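Local coordinates for Lmo0181 protein (PDB 5F7V) that binds the cyclic glucan cycloalternan and probably delivers it, as the substrate-binding lipoprotein of an ABC transporter, for uptake across the cell membrane, at residues 16-21 with 46-51; 54-59 with 73-78; 69-74 with 283-288; 89-94 with 121-126. One frame throughout, in Å; residues are numbered along the deposited sequence. Where two conformers were deposited one is given.

In the fold
From the N terminus, strand 13-19 enters the sheet, and contact 1 closes the first loop by pairing it in parallel with strand 43-49, with helix 27-39 in the connection. In series with it, contact 2 closes a second, shorter loop: helix 52-64 returns to strand 71-75, which is the other neighbour of strand 13-19. Contact 3 begins where contact 2 ends, sharing Glu73 and Leu74, and closes a loop of more than 200 residues by pairing strand 71-75 antiparallel with strand 278-287. Contact 4 is nested inside that loop and sets residues 89-94 against strand 119-135, which borders strand 278-287. Contacts 1 to 3 all reach the bound glucan.

Contact 1. Residues 16-21 with 46-51; sequences TYYQFS and NVQTIA. With GLC (alpha-D-glucopyranose), chain B.
Tyr17 and Gln19 carry the backbone pairing with residues 46-51, in a worked example of how a parallel strand pair can deliver a binding loop to a ligand. Tyr17 N gives to Asn46 O and Gln48 N returns to Tyr17 O at 2.9 Å; Gln19 repeats the pattern, its N giving to Gln48 O and its O receiving Ile50 N. The strands lie 22° from parallel and, joined through helix 27-39, make a beta-alpha-beta crossover.

Side-chain polar contact is concentrated at Gln19. Its chain is bent at chi2 (91°), which brings the amide alongside Thr49, and NE2 gives a hydrogen bond to Thr49 OG1 at 3.0 Å, the hydroxyl lying close to the amide plane. The amide oxygen OE1 accepts from the backbone N of Ala22, so both ends of the group are used and its rotation is fixed.

Packing falls on both faces of the pair. Tyr18 and, in the conformer given, Gln48 run side by side with ring and amide planes 76° apart, and Tyr18 CZ makes apolar contact with Ile50 CG1 at 3.7 Å. On the other face, Val47 CG2 approaches the edge of the Tyr17 ring, 4.3 Å from CD2.

Beyond the strands, a water donates to both Phe20 O and Ile50 O, and the glucose of chain B gives its O6 hydroxyl to Phe20 O at 2.7 Å. Glu73 takes Phe20 N and Ser21 OG. The sugar thus meets a main-chain acceptor that is probably less free to move than a side chain, steadied by the Phe20 N bond to Glu73 and the shared water.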
# COMPACT_ATOMS: atom_id res chain seq x y z
N THR A 16 -8.05 -12.08 -20.13
CA THR A 16 -8.32 -10.81 -19.47
C THR A 16 -7.49 -10.68 -18.20
O THR A 16 -7.35 -11.65 -17.47
CB THR A 16 -9.81 -10.67 -19.16
OG1 THR A 16 -10.25 -11.83 -18.42
CG2 THR A 16 -10.62 -10.62 -20.45
N TYR A 17 -6.99 -9.48 -17.96
CA TYR A 17 -6.23 -9.11 -16.75
C TYR A 17 -6.86 -7.86 -16.18
O TYR A 17 -6.95 -6.87 -16.88
CB TYR A 17 -4.75 -8.90 -17.07
CG TYR A 17 -3.94 -8.39 -15.88
CD1 TYR A 17 -4.01 -9.04 -14.65
CD2 TYR A 17 -3.13 -7.26 -15.99
CE1 TYR A 17 -3.30 -8.59 -13.56
CE2 TYR A 17 -2.38 -6.83 -14.92
CZ TYR A 17 -2.49 -7.48 -13.72
OH TYR A 17 -1.81 -7.04 -12.59
N TYR A 18 -7.35 -7.96 -14.95
CA TYR A 18 -8.02 -6.86 -14.24
C TYR A 18 -7.02 -6.36 -13.21
O TYR A 18 -6.40 -7.18 -12.51
CB TYR A 18 -9.26 -7.46 -13.61
CG TYR A 18 -10.47 -6.67 -13.26
CD1 TYR A 18 -11.54 -6.49 -14.12
CD2 TYR A 18 -10.60 -6.18 -11.97
CE1 TYR A 18 -12.67 -5.80 -13.74
CE2 TYR A 18 -11.70 -5.48 -11.54
CZ TYR A 18 -12.75 -5.29 -12.43
OH TYR A 18 -13.81 -4.57 -11.88
N GLN A 19 -6.79 -5.06 -13.14
CA GLN A 19 -5.77 -4.53 -12.20
C GLN A 19 -6.05 -3.10 -11.77
O GLN A 19 -6.90 -2.42 -12.36
CB GLN A 19 -4.38 -4.68 -12.83
CG GLN A 19 -4.10 -3.70 -13.98
CD GLN A 19 -3.47 -2.41 -13.49
OE1 GLN A 19 -2.47 -2.43 -12.77
NE2 GLN A 19 -4.03 -1.29 -13.91
N PHE A 20 -5.32 -2.68 -10.75
CA PHE A 20 -5.39 -1.34 -10.19
C PHE A 20 -4.09 -0.61 -10.06
O PHE A 20 -4.11 0.60 -10.04
CB PHE A 20 -6.05 -1.33 -8.79
CG PHE A 20 -5.30 -2.14 -7.79
CD1 PHE A 20 -4.22 -1.60 -7.08
CD2 PHE A 20 -5.63 -3.46 -7.58
CE1 PHE A 20 -3.49 -2.43 -6.22
CE2 PHE A 20 -4.94 -4.25 -6.71
CZ PHE A 20 -3.86 -3.75 -6.02
N SER A 21 -2.95 -1.30 -9.94
CA SER A 21 -1.77 -0.58 -9.45
C SER A 21 -1.04 0.27 -10.49
O SER A 21 -0.31 1.16 -10.10
CB SER A 21 -0.81 -1.55 -8.77
OG SER A 21 -0.15 -2.42 -9.68
N ASN A 46 -5.75 -8.72 -22.56
CA ASN A 46 -6.69 -7.60 -22.62
C ASN A 46 -6.85 -7.07 -21.19
O ASN A 46 -7.47 -7.73 -20.35
CB ASN A 46 -8.03 -8.09 -23.15
CG ASN A 46 -7.91 -8.71 -24.52
OD1 ASN A 46 -7.49 -8.05 -25.47
ND2 ASN A 46 -8.31 -9.96 -24.64
N VAL A 47 -6.29 -5.89 -20.96
CA VAL A 47 -6.20 -5.26 -19.63
C VAL A 47 -7.41 -4.37 -19.36
O VAL A 47 -7.79 -3.57 -20.22
CB VAL A 47 -4.91 -4.42 -19.51
CG1 VAL A 47 -4.80 -3.73 -18.16
CG2 VAL A 47 -3.69 -5.33 -19.75
N GLN A 48 -8.01 -4.53 -18.18
CA GLN A 48 -9.01 -3.59 -17.68
C GLN A 48 -8.50 -3.01 -16.38
O GLN A 48 -8.11 -3.74 -15.47
CB GLN A 48 -10.38 -4.27 -17.48
CG GLN A 48 -11.51 -3.29 -17.17
CD GLN A 48 -12.88 -3.93 -17.01
OE1 GLN A 48 -13.02 -5.16 -16.97
NE2 GLN A 48 -13.89 -3.10 -16.91
N THR A 49 -8.48 -1.69 -16.32
CA THR A 49 -8.02 -0.96 -15.14
C THR A 49 -9.18 -0.31 -14.43
O THR A 49 -10.04 0.33 -15.06
CB THR A 49 -7.03 0.10 -15.61
OG1 THR A 49 -5.92 -0.60 -16.17
CG2 THR A 49 -6.59 1.02 -14.47
N ILE A 50 -9.17 -0.45 -13.11
CA ILE A 50 -10.14 0.19 -12.22
C ILE A 50 -9.38 0.93 -11.15
O ILE A 50 -8.41 0.38 -10.61
CB ILE A 50 -11.11 -0.81 -11.55
CG1 ILE A 50 -11.65 -1.81 -12.59
CG2 ILE A 50 -12.20 -0.10 -10.76
CD1 ILE A 50 -12.47 -1.20 -13.64
N ALA A 51 -9.83 2.13 -10.82
CA ALA A 51 -9.26 2.91 -9.73
C ALA A 51 -9.27 2.11 -8.44
O ALA A 51 -10.20 1.37 -8.18
CB ALA A 51 -10.06 4.20 -9.53
C1 GLC B . -3.58 4.01 -4.38
C2 GLC B . -3.19 2.73 -3.66
C3 GLC B . -1.99 2.05 -4.30
C4 GLC B . -2.30 1.81 -5.77
C5 GLC B . -2.58 3.17 -6.42
C6 GLC B . -2.83 3.07 -7.92
O2 GLC B . -2.92 3.04 -2.30
O3 GLC B . -1.82 0.75 -3.74
O4 GLC B . -1.24 1.10 -6.41
O5 GLC B . -3.72 3.76 -5.78
O6 GLC B . -4.10 2.43 -8.10
O HOH W 1 -5.88 2.14 -11.23

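Contact 2. Residues 54-59 with 73-78; sequences DYFTKL and ELNYET. With GLC (alpha-D-glucopyranose), chain C.
Tyr55 OH gives a hydrogen bond to Glu73 O at 2.7 Å, approaching one of the carbonyl's lone pairs within its plane and tying helix 52-64 to strand 71-75. Next to it, the Phe56 ring is sandwiched. Thr78 lies over one face, with CB 4.1 Å from the ring centroid in a CH-pi contact, while CD2 of Tyr55 covers the opposite face. Leu74 CD2 meets the ring edge 4.0 Å from CE1, and Asn75 OD1 comes to 3.3 Å from CZ, the amide turned 23° from the ring plane.

What positions Asn75 is the helix start that follows it. With chi1 at 64°, its OD1 accepts the Thr78 hydroxyl at 2.7 Å and, weakly, Thr78 N, as an N-cap to the residues that open helix 76-85. The other end of the amide is thereby aimed at the sugar: ND2 gives to O4 of the glucose of chain C at 2.9 Å and, in the conformer given, O4 donates to Glu77 OE2. Asn180 ND2 is also hydrogen-bonded to that oxygen.

This capped helix, with polar groups bracketing one sugar hydroxyl and Phe56 packed behind Asn75 as second shell, forms part of the glucan pocket, at the C-terminal end of a sheet strand in a fold of the periplasmic-binding-protein type.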
# COMPACT_ATOMS: atom_id res chain seq x y z
N ASP A 54 -12.39 1.82 -6.02
CA ASP A 54 -13.51 1.00 -6.49
C ASP A 54 -13.14 -0.40 -6.95
O ASP A 54 -14.01 -1.24 -7.24
CB ASP A 54 -14.18 1.72 -7.67
CG ASP A 54 -14.84 3.03 -7.25
OD1 ASP A 54 -15.24 3.16 -6.07
OD2 ASP A 54 -15.00 3.93 -8.11
N TYR A 55 -11.85 -0.72 -6.97
CA TYR A 55 -11.41 -1.96 -7.58
C TYR A 55 -12.00 -3.21 -6.93
O TYR A 55 -12.44 -4.11 -7.64
CB TYR A 55 -9.87 -2.01 -7.50
CG TYR A 55 -9.27 -3.29 -8.06
CD1 TYR A 55 -9.02 -3.43 -9.42
CD2 TYR A 55 -9.05 -4.38 -7.22
CE1 TYR A 55 -8.49 -4.61 -9.94
CE2 TYR A 55 -8.54 -5.56 -7.72
CZ TYR A 55 -8.27 -5.67 -9.07
OH TYR A 55 -7.77 -6.82 -9.64
N PHE A 56 -11.93 -3.30 -5.61
CA PHE A 56 -12.31 -4.57 -4.98
C PHE A 56 -13.81 -4.80 -5.01
O PHE A 56 -14.22 -5.95 -5.17
CB PHE A 56 -11.70 -4.78 -3.58
CG PHE A 56 -10.20 -4.92 -3.64
CD1 PHE A 56 -9.60 -6.08 -4.10
CD2 PHE A 56 -9.40 -3.84 -3.31
CE1 PHE A 56 -8.22 -6.16 -4.21
CE2 PHE A 56 -8.03 -3.92 -3.40
CZ PHE A 56 -7.45 -5.08 -3.84
N THR A 57 -14.59 -3.73 -4.89
CA THR A 57 -16.04 -3.84 -5.00
C THR A 57 -16.40 -4.30 -6.41
O THR A 57 -17.24 -5.18 -6.59
CB THR A 57 -16.71 -2.49 -4.73
OG1 THR A 57 -16.23 -1.96 -3.49
CG2 THR A 57 -18.21 -2.66 -4.63
N LYS A 58 -15.76 -3.70 -7.40
CA LYS A 58 -16.03 -4.02 -8.80
C LYS A 58 -15.60 -5.45 -9.14
O LYS A 58 -16.33 -6.21 -9.77
CB LYS A 58 -15.39 -2.98 -9.74
CG LYS A 58 -16.04 -1.61 -9.68
CD LYS A 58 -17.39 -1.64 -10.37
CE LYS A 58 -17.89 -0.26 -10.77
NZ LYS A 58 -19.37 -0.14 -10.74
N LEU A 59 -14.43 -5.84 -8.65
CA LEU A 59 -13.90 -7.17 -8.93
C LEU A 59 -14.82 -8.25 -8.37
O LEU A 59 -15.16 -9.20 -9.08
CB LEU A 59 -12.49 -7.27 -8.36
CG LEU A 59 -11.86 -8.65 -8.58
CD1 LEU A 59 -11.74 -9.10 -10.03
CD2 LEU A 59 -10.49 -8.63 -7.94
N GLU A 73 -5.37 -8.73 -10.22
CA GLU A 73 -4.49 -8.22 -9.18
C GLU A 73 -5.18 -8.26 -7.83
O GLU A 73 -6.37 -7.99 -7.70
CB GLU A 73 -4.11 -6.79 -9.52
CG GLU A 73 -2.80 -6.38 -8.92
CD GLU A 73 -2.33 -5.04 -9.37
OE1 GLU A 73 -3.16 -4.18 -9.71
OE2 GLU A 73 -1.09 -4.80 -9.35
N LEU A 74 -4.40 -8.58 -6.81
CA LEU A 74 -4.84 -8.54 -5.39
C LEU A 74 -3.74 -7.92 -4.60
O LEU A 74 -2.59 -8.03 -4.94
CB LEU A 74 -5.13 -9.91 -4.81
CG LEU A 74 -6.31 -10.62 -5.46
CD1 LEU A 74 -6.36 -12.06 -4.96
CD2 LEU A 74 -7.62 -9.94 -5.22
N ASN A 75 -4.14 -7.21 -3.55
CA ASN A 75 -3.19 -6.71 -2.56
C ASN A 75 -3.07 -7.69 -1.40
O ASN A 75 -3.87 -8.60 -1.22
CB ASN A 75 -3.50 -5.26 -2.16
CG ASN A 75 -4.82 -5.08 -1.48
OD1 ASN A 75 -5.58 -6.00 -1.33
ND2 ASN A 75 -5.09 -3.85 -1.12
N TYR A 76 -2.05 -7.46 -0.58
CA TYR A 76 -1.78 -8.31 0.56
C TYR A 76 -3.01 -8.36 1.45
O TYR A 76 -3.41 -9.43 1.88
CB TYR A 76 -0.58 -7.71 1.30
CG TYR A 76 0.19 -8.59 2.28
CD1 TYR A 76 -0.41 -9.55 3.10
CD2 TYR A 76 1.55 -8.42 2.41
CE1 TYR A 76 0.35 -10.30 3.96
CE2 TYR A 76 2.33 -9.19 3.26
CZ TYR A 76 1.70 -10.13 4.05
OH TYR A 76 2.44 -10.88 4.92
N GLU A 77 -3.61 -7.21 1.70
CA GLU A 77 -4.63 -7.20 2.74
C GLU A 77 -5.98 -7.70 2.25
O GLU A 77 -6.81 -7.96 3.10
CB GLU A 77 -4.69 -5.84 3.44
CG GLU A 77 -4.97 -4.63 2.56
CD GLU A 77 -3.75 -3.98 1.89
OE1 GLU A 77 -2.84 -4.69 1.42
OE2 GLU A 77 -3.72 -2.73 1.78
N THR A 78 -6.23 -7.85 0.94
CA THR A 78 -7.50 -8.46 0.48
C THR A 78 -7.32 -9.91 0.09
O THR A 78 -8.29 -10.64 -0.11
CB THR A 78 -8.09 -7.68 -0.70
OG1 THR A 78 -8.08 -6.29 -0.39
CG2 THR A 78 -9.52 -8.04 -1.02
C1 GLC C . -0.73 0.60 -2.85
C2 GLC C . -0.15 -0.79 -3.01
C3 GLC C . -1.13 -1.83 -2.48
C4 GLC C . -1.57 -1.47 -1.06
C5 GLC C . -2.15 -0.06 -1.04
C6 GLC C . -2.50 0.40 0.37
O2 GLC C . 0.14 -1.01 -4.40
O3 GLC C . -0.45 -3.08 -2.46
O4 GLC C . -2.62 -2.38 -0.70
O5 GLC C . -1.16 0.86 -1.52
O6 GLC C . -2.85 1.80 0.21

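Contact 3. Residues 69-74 with 283-288; sequences PDAFEL and NGIGVS. With GLC (alpha-D-glucopyranose), chain C.
Leu74 and Gly284 form one hydrogen-bonded pair, and Phe72 and Gly286 another, in an antiparallel junction whose strand axes come within 4.5 Å at an angle of 149°. The junction adds a late strand antiparallel to the last of three parallel ones (43-49, 13-19 and 71-75), as belongs to the solute-binding protein fold, and illustrates how such a domain gathers distant pieces of chain. Leu74 N gives to Gly284 O at 2.8 Å and Gly284 N returns to Leu74 O; Phe72 and Gly286 exchange the same two bonds. At the other end, Ser288 N gives to Asp70 O from above the carbonyl plane. Alternating with these, Ala71 with Val287 and Glu73 with Ile285 are non-hydrogen-bonded pairs.

On the face of Ala71, Glu73, Ile285 and Val287, Ala71 CB packs on Ile285 CG2 at 4.0 Å, and helix 294-306 covers Ile285 and Val287. Phe72 and Leu74 lie on the other face, where their partners are the two glycines. The Phe72 side chain takes chi1 of 50°, which places the ring over the neighbouring strand: Gly286 O lies above one face toward the rim, and CE2 reaches Ser288 CB at 4.1 Å. Helix 52-64 packs against this ring too.

At the ligand end, Glu73 OE2, hydrogen-bonded to Ser21 OG, lies 3.8 Å from Asn283 CB. The Asn283 amide extends beyond the strand pair and reads two adjacent hydroxyls of the glucose of chain C: OD1 receives O3 at 2.7 Å, while ND2 gives to O2 at 2.8 Å.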
# COMPACT_ATOMS: atom_id res chain seq x y z
N PRO A 69 -12.39 -12.20 -14.44
CA PRO A 69 -11.21 -12.06 -15.29
C PRO A 69 -10.34 -13.31 -15.17
O PRO A 69 -10.31 -13.95 -14.14
CB PRO A 69 -10.47 -10.86 -14.68
CG PRO A 69 -11.42 -10.19 -13.73
CD PRO A 69 -12.38 -11.27 -13.30
N ASP A 70 -9.62 -13.68 -16.23
CA ASP A 70 -8.75 -14.84 -16.12
C ASP A 70 -7.64 -14.63 -15.11
O ASP A 70 -7.31 -15.56 -14.39
CB ASP A 70 -8.13 -15.18 -17.47
CG ASP A 70 -9.15 -15.50 -18.52
OD1 ASP A 70 -9.88 -16.49 -18.35
OD2 ASP A 70 -9.23 -14.73 -19.49
N ALA A 71 -7.09 -13.43 -15.08
CA ALA A 71 -6.03 -13.09 -14.15
C ALA A 71 -6.45 -11.77 -13.50
O ALA A 71 -7.03 -10.92 -14.17
CB ALA A 71 -4.71 -12.95 -14.86
N PHE A 72 -6.15 -11.58 -12.22
CA PHE A 72 -6.48 -10.32 -11.59
C PHE A 72 -5.55 -10.02 -10.43
O PHE A 72 -5.05 -10.92 -9.76
CB PHE A 72 -7.96 -10.27 -11.15
CG PHE A 72 -8.44 -11.44 -10.36
CD1 PHE A 72 -8.34 -11.48 -9.00
CD2 PHE A 72 -9.02 -12.53 -11.01
CE1 PHE A 72 -8.83 -12.56 -8.28
CE2 PHE A 72 -9.51 -13.61 -10.29
CZ PHE A 72 -9.43 -13.62 -8.91
N GLU A 73 -5.37 -8.73 -10.22
CA GLU A 73 -4.49 -8.22 -9.18
C GLU A 73 -5.18 -8.26 -7.83
O GLU A 73 -6.37 -7.99 -7.70
CB GLU A 73 -4.11 -6.79 -9.52
CG GLU A 73 -2.80 -6.38 -8.92
CD GLU A 73 -2.33 -5.04 -9.37
OE1 GLU A 73 -3.16 -4.18 -9.71
OE2 GLU A 73 -1.09 -4.80 -9.35
N LEU A 74 -4.40 -8.58 -6.81
CA LEU A 74 -4.84 -8.54 -5.39
C LEU A 74 -3.74 -7.92 -4.60
O LEU A 74 -2.59 -8.03 -4.94
CB LEU A 74 -5.13 -9.91 -4.81
CG LEU A 74 -6.31 -10.62 -5.46
CD1 LEU A 74 -6.36 -12.06 -4.96
CD2 LEU A 74 -7.62 -9.94 -5.22
N ASN A 283 1.59 -6.56 -4.06
CA ASN A 283 0.54 -6.96 -5.01
C ASN A 283 0.90 -8.27 -5.67
O ASN A 283 2.08 -8.52 -5.92
CB ASN A 283 0.40 -5.87 -6.06
CG ASN A 283 -0.06 -4.56 -5.42
OD1 ASN A 283 -0.98 -4.56 -4.62
ND2 ASN A 283 0.57 -3.44 -5.80
N GLY A 284 -0.13 -9.05 -5.96
CA GLY A 284 0.01 -10.36 -6.57
C GLY A 284 -1.01 -10.52 -7.65
O GLY A 284 -2.01 -9.80 -7.68
N ILE A 285 -0.78 -11.47 -8.53
CA ILE A 285 -1.74 -11.80 -9.59
C ILE A 285 -2.22 -13.21 -9.34
O ILE A 285 -1.44 -14.15 -9.21
CB ILE A 285 -1.12 -11.62 -10.97
CG1 ILE A 285 -0.70 -10.18 -11.16
CG2 ILE A 285 -2.08 -12.10 -12.03
CD1 ILE A 285 0.07 -9.92 -12.44
N GLY A 286 -3.54 -13.31 -9.25
CA GLY A 286 -4.27 -14.55 -9.10
C GLY A 286 -4.89 -14.99 -10.41
O GLY A 286 -5.08 -14.19 -11.30
N VAL A 287 -5.19 -16.27 -10.50
CA VAL A 287 -5.83 -16.86 -11.68
C VAL A 287 -7.21 -17.32 -11.24
O VAL A 287 -7.36 -17.96 -10.19
CB VAL A 287 -5.01 -18.03 -12.24
CG1 VAL A 287 -5.70 -18.71 -13.41
CG2 VAL A 287 -3.65 -17.51 -12.66
N SER A 288 -8.25 -16.96 -11.98
CA SER A 288 -9.59 -17.40 -11.62
C SER A 288 -9.71 -18.93 -11.61
O SER A 288 -9.32 -19.62 -12.54
CB SER A 288 -10.63 -16.85 -12.60
OG SER A 288 -11.88 -17.45 -12.37
C1 GLC C . -0.73 0.60 -2.85
C2 GLC C . -0.15 -0.79 -3.01
C3 GLC C . -1.13 -1.83 -2.48
C4 GLC C . -1.57 -1.47 -1.06
C5 GLC C . -2.15 -0.06 -1.04
C6 GLC C . -2.50 0.40 0.37
O2 GLC C . 0.14 -1.01 -4.40
O3 GLC C . -0.45 -3.08 -2.46
O4 GLC C . -2.62 -2.38 -0.70
O5 GLC C . -1.16 0.86 -1.52
O6 GLC C . -2.85 1.80 0.21

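Contact 4. Residues 89-94 with 121-126; sequences ADLTSY and YGMVES
Leu91 makes the buried, tightly packed part of this contact, its CD1 methyl packed against the backbone of residues 121-122 and the Met123 side chain. That one carbon lies 3.8 Å from Met123 CG and equally near Gly122 N, and 4.0 Å from Tyr121 C. The first torsion of Leu91, with CG anti to the carbonyl carbon (chi1 -63°), sends the branch toward the strand, where Met123 meets it through CG. Phe101 also touches Met123, and the Met123 backbone pairs with Ile285.

Asp90 forms an Asx turn just before helix 92-97, with Leu91 at the N-cap position. Its OD1 accepts Thr92 N at 3.0 Å from above the carboxylate plane and also takes Thr92 OG1 at 2.6 Å on its syn lone pair. Two bonds on one oxygen hold the carboxylate in place as the helix begins.

The solvent side belongs to the Tyr121 ring, which is partly exposed, as is Asp90, yet stays in close contact with the backbone of residues 89-90. The ring lies along that backbone, with CD1 3.4 Å from Ala89 O and CE1 3.5 Å from Asp90 N, and its hydroxyl reaches on to a weak bond with Lys119. Here, in contrast to the apolar meeting at Leu91, the polar link between the segments is made by a water lying within bonding distance of both Ala89 O and Tyr121 O.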
# COMPACT_ATOMS: atom_id res chain seq x y z
N ALA A 89 -7.37 -20.07 -8.35
CA ALA A 89 -6.78 -21.36 -8.68
C ALA A 89 -5.54 -21.62 -7.82
O ALA A 89 -4.68 -20.76 -7.66
CB ALA A 89 -6.40 -21.41 -10.15
N ASP A 90 -5.43 -22.83 -7.28
CA ASP A 90 -4.20 -23.28 -6.65
C ASP A 90 -3.10 -23.32 -7.71
O ASP A 90 -3.26 -23.97 -8.74
CB ASP A 90 -4.49 -24.69 -6.09
CG ASP A 90 -3.30 -25.35 -5.45
OD1 ASP A 90 -2.22 -24.75 -5.30
OD2 ASP A 90 -3.51 -26.53 -5.05
N LEU A 91 -2.00 -22.63 -7.47
CA LEU A 91 -0.94 -22.55 -8.47
C LEU A 91 0.17 -23.57 -8.25
O LEU A 91 1.15 -23.53 -8.98
CB LEU A 91 -0.39 -21.14 -8.47
CG LEU A 91 -1.36 -20.02 -8.87
CD1 LEU A 91 -0.64 -18.69 -8.97
CD2 LEU A 91 -2.18 -20.28 -10.13
N THR A 92 -0.00 -24.48 -7.29
CA THR A 92 1.04 -25.45 -6.93
C THR A 92 1.58 -26.19 -8.14
O THR A 92 2.80 -26.26 -8.31
CB THR A 92 0.50 -26.47 -5.91
OG1 THR A 92 0.11 -25.75 -4.75
CG2 THR A 92 1.55 -27.52 -5.52
N SER A 93 0.71 -26.75 -8.97
CA SER A 93 1.16 -27.52 -10.13
C SER A 93 1.87 -26.67 -11.18
O SER A 93 2.89 -27.07 -11.75
CB SER A 93 0.01 -28.32 -10.76
OG SER A 93 -1.01 -27.48 -11.27
N TYR A 94 1.31 -25.47 -11.38
CA TYR A 94 1.79 -24.55 -12.40
C TYR A 94 3.21 -24.17 -12.01
O TYR A 94 4.11 -24.13 -12.85
CB TYR A 94 0.90 -23.30 -12.49
CG TYR A 94 -0.46 -23.66 -12.99
CD1 TYR A 94 -0.73 -23.74 -14.34
CD2 TYR A 94 -1.48 -24.03 -12.12
CE1 TYR A 94 -1.97 -24.16 -14.81
CE2 TYR A 94 -2.73 -24.40 -12.56
CZ TYR A 94 -2.98 -24.47 -13.91
OH TYR A 94 -4.19 -24.87 -14.39
N TYR A 121 -1.42 -19.23 -4.04
CA TYR A 121 -2.62 -18.86 -4.79
C TYR A 121 -2.47 -17.53 -5.55
O TYR A 121 -3.43 -16.99 -6.13
CB TYR A 121 -3.85 -18.77 -3.89
CG TYR A 121 -4.48 -20.07 -3.48
CD1 TYR A 121 -5.41 -20.72 -4.29
CD2 TYR A 121 -4.15 -20.62 -2.28
CE1 TYR A 121 -6.00 -21.91 -3.91
CE2 TYR A 121 -4.72 -21.81 -1.88
CZ TYR A 121 -5.65 -22.45 -2.69
OH TYR A 121 -6.25 -23.62 -2.28
N GLY A 122 -1.25 -17.00 -5.59
CA GLY A 122 -0.99 -15.80 -6.39
C GLY A 122 0.48 -15.75 -6.67
O GLY A 122 1.25 -16.33 -5.92
N MET A 123 0.86 -15.08 -7.74
CA MET A 123 2.26 -14.77 -8.04
C MET A 123 2.53 -13.32 -7.70
O MET A 123 1.87 -12.41 -8.15
CB MET A 123 2.53 -15.02 -9.52
CG MET A 123 2.33 -16.47 -9.91
SD MET A 123 3.56 -17.62 -9.24
CE MET A 123 4.85 -17.54 -10.46
N VAL A 124 3.58 -13.12 -6.89
CA VAL A 124 3.87 -11.78 -6.42
C VAL A 124 4.37 -10.91 -7.55
O VAL A 124 5.26 -11.29 -8.31
CB VAL A 124 4.87 -11.79 -5.25
CG1 VAL A 124 6.19 -12.47 -5.61
CG2 VAL A 124 5.09 -10.37 -4.78
N GLU A 125 3.78 -9.74 -7.67
CA GLU A 125 4.03 -8.80 -8.76
C GLU A 125 4.91 -7.63 -8.33
O GLU A 125 5.77 -7.18 -9.09
CB GLU A 125 2.67 -8.28 -9.25
CG GLU A 125 2.76 -7.22 -10.30
CD GLU A 125 1.53 -6.36 -10.41
OE1 GLU A 125 0.59 -6.57 -9.55
OE2 GLU A 125 1.52 -5.53 -11.31
N SER A 126 4.70 -7.13 -7.13
CA SER A 126 5.46 -5.98 -6.66
C SER A 126 5.35 -5.89 -5.15
O SER A 126 4.49 -6.51 -4.52
CB SER A 126 4.99 -4.68 -7.29
OG SER A 126 3.69 -4.30 -6.85
O HOH W 2 -4.53 -18.10 -8.38